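Side-chain contact in putative SnoaL-like polyketide cyclase (PDB 3LZA), which is of unproven function but is probably a SnoaL-like polyketide cyclase or related lyase: residues A[14-19]-A[111-116]. Residues are numbered along the deposited sequence; the frame is centred on the assembly and turned at random.
Sequences LGYIKA and TTLKFD
Tyr16 of helix 8-21 lies against Leu113 and Phe115 of strand 102-115, a worked example of how the NTF2-like alpha+beta fold packs its N-terminal helix on a curved sheet. The helical segment crosses the strand at 119°, with 10.7 Å between the two axes, and apolar side chains fill the interval. Tyr16 can be followed outward. Its CB meets the rim of the Phe115 ring, 4.2 Å from CZ and near that ring's plane. With CG anti to the backbone N (chi1 176°), the phenol then reaches across to the sheet, where its CD1 and CE1 atoms take up both methyls of Leu113: Tyr16 CD1 is 3.6 Å from Leu113 CD1, and one atom further on Tyr16 CE1 is equally close to Leu113 CD2. The leucine fork thus runs along the CD1–CE1 bond, approaching the ring obliquely. At the tip, the hydroxyl hydrogen-bonds to Gln125 OE1 on the adjacent strand 122-129 and to Tyr32 OH, which gives this polar end of a buried residue its partners. Replacing Tyr16 by alanine is likely to open a gap beside the Leu113 methyls and leave Gln125 and Tyr32 without their shared hydroxyl. One helical position later, Ile17 also touches Met83 and Phe69, and its CG1 lies 4.3 Å from Leu113 CD1, the same methyl that rests against Tyr16 CD1.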
loop_
_atom_site.group_PDB
_atom_site.type_symbol
_atom_site.label_atom_id
_atom_site.label_comp_id
_atom_site.label_asym_id
_atom_site.label_seq_id
_atom_site.Cartn_x
_atom_site.Cartn_y
_atom_site.Cartn_z
ATOM N N LEU A 14 -4.224 -14.171 6.594
ATOM C CA LEU A 14 -5.064 -14.986 5.678
ATOM C C LEU A 14 -6.358 -15.473 6.334
ATOM O O LEU A 14 -7.418 -15.529 5.665
ATOM C CB LEU A 14 -4.275 -16.168 5.082
ATOM C CG LEU A 14 -3.209 -15.829 4.025
ATOM C CD1 LEU A 14 -2.470 -17.080 3.527
ATOM C CD2 LEU A 14 -3.785 -15.020 2.839
ATOM N N GLY A 15 -6.263 -15.760 7.628
ATOM C CA GLY A 15 -7.422 -16.198 8.438
ATOM C C GLY A 15 -8.455 -15.098 8.529
ATOM O O GLY A 15 -9.666 -15.344 8.459
ATOM N N TYR A 16 -7.951 -13.882 8.703
ATOM C CA TYR A 16 -8.767 -12.675 8.766
ATOM C C TYR A 16 -9.436 -12.403 7.445
ATOM O O TYR A 16 -10.656 -12.258 7.389
ATOM C CB TYR A 16 -7.872 -11.490 9.199
ATOM C CG TYR A 16 -8.568 -10.164 9.215
ATOM C CD1 TYR A 16 -8.643 -9.409 8.074
ATOM C CD2 TYR A 16 -9.164 -9.667 10.376
ATOM C CE1 TYR A 16 -9.271 -8.204 8.068
ATOM C CE2 TYR A 16 -9.813 -8.450 10.388
ATOM C CZ TYR A 16 -9.890 -7.718 9.236
ATOM O OH TYR A 16 -10.515 -6.474 9.203
ATOM N N ILE A 17 -8.662 -12.446 6.352
ATOM C CA ILE A 17 -9.217 -12.244 5.002
ATOM C C ILE A 17 -10.220 -13.373 4.629
ATOM O O ILE A 17 -11.213 -13.156 3.974
ATOM C CB ILE A 17 -8.071 -12.137 3.956
ATOM C CG1 ILE A 17 -7.286 -10.825 4.169
ATOM C CG2 ILE A 17 -8.578 -12.293 2.531
ATOM C CD1 ILE A 17 -8.077 -9.581 3.953
ATOM N N LYS A 18 -9.954 -14.592 5.026
ATOM C CA LYS A 18 -10.909 -15.662 4.738
ATOM C C LYS A 18 -12.278 -15.369 5.391
ATOM O O LYS A 18 -13.343 -15.431 4.711
ATOM C CB LYS A 18 -10.323 -17.003 5.213
ATOM C CG LYS A 18 -11.205 -18.219 4.931
ATOM C CD LYS A 18 -10.430 -19.508 5.322
ATOM C CE LYS A 18 -11.224 -20.764 4.986
ATOM N NZ LYS A 18 -12.604 -20.688 5.428
ATOM N N ALA A 19 -12.255 -14.983 6.672
ATOM C CA ALA A 19 -13.493 -14.668 7.416
ATOM C C ALA A 19 -14.201 -13.457 6.786
ATOM O O ALA A 19 -15.415 -13.461 6.606
ATOM C CB ALA A 19 -13.198 -14.459 8.954
ATOM N N THR A 111 -4.042 -3.781 0.714
ATOM C CA THR A 111 -4.563 -3.847 2.090
ATOM C C THR A 111 -3.397 -4.118 3.067
ATOM O O THR A 111 -2.619 -5.076 2.868
ATOM C CB THR A 111 -5.713 -4.964 2.170
ATOM O OG1 THR A 111 -6.801 -4.522 1.349
ATOM C CG2 THR A 111 -6.217 -5.172 3.599
ATOM N N THR A 112 -3.262 -3.310 4.131
ATOM C CA THR A 112 -2.379 -3.658 5.252
ATOM C C THR A 112 -3.197 -4.029 6.482
ATOM O O THR A 112 -4.266 -3.462 6.713
ATOM C CB THR A 112 -1.368 -2.502 5.609
ATOM O OG1 THR A 112 -2.057 -1.388 6.181
ATOM C CG2 THR A 112 -0.645 -2.040 4.322
ATOM N N LEU A 113 -2.699 -5.013 7.230
ATOM C CA LEU A 113 -3.235 -5.422 8.487
ATOM C C LEU A 113 -2.126 -5.345 9.527
ATOM O O LEU A 113 -1.036 -5.846 9.314
ATOM C CB LEU A 113 -3.838 -6.837 8.379
ATOM C CG LEU A 113 -4.939 -7.066 7.337
ATOM C CD1 LEU A 113 -5.277 -8.570 7.219
ATOM C CD2 LEU A 113 -6.224 -6.281 7.658
ATOM N N LYS A 114 -2.400 -4.679 10.640
ATOM C CA LYS A 114 -1.490 -4.641 11.747
ATOM C C LYS A 114 -2.161 -5.247 12.966
ATOM O O LYS A 114 -3.139 -4.684 13.484
ATOM C CB LYS A 114 -1.027 -3.200 12.024
ATOM C CG LYS A 114 -0.089 -3.099 13.244
ATOM C CD LYS A 114 0.493 -1.718 13.399
ATOM C CE LYS A 114 -0.552 -0.681 13.709
ATOM N NZ LYS A 114 0.101 0.626 14.083
ATOM N N PHE A 115 -1.621 -6.379 13.423
ATOM C CA PHE A 115 -2.122 -7.089 14.589
ATOM C C PHE A 115 -1.288 -6.766 15.811
ATOM O O PHE A 115 -0.131 -6.377 15.685
ATOM C CB PHE A 115 -2.080 -8.602 14.335
ATOM C CG PHE A 115 -2.916 -9.026 13.177
ATOM C CD1 PHE A 115 -4.279 -9.278 13.337
ATOM C CD2 PHE A 115 -2.359 -9.131 11.916
ATOM C CE1 PHE A 115 -5.068 -9.633 12.250
ATOM C CE2 PHE A 115 -3.152 -9.488 10.822
ATOM C CZ PHE A 115 -4.499 -9.738 10.992
ATOM N N ASP A 116 -1.902 -6.854 16.984
ATOM C CA ASP A 116 -1.178 -6.785 18.231
ATOM C C ASP A 116 -0.592 -8.192 18.431
ATOM O O ASP A 116 -1.352 -9.165 18.500
ATOM C CB ASP A 116 -2.147 -6.356 19.351
ATOM C CG ASP A 116 -1.530 -6.423 20.741
ATOM O OD1 ASP A 116 -0.527 -7.127 20.943
ATOM O OD2 ASP A 116 -2.079 -5.778 21.664
#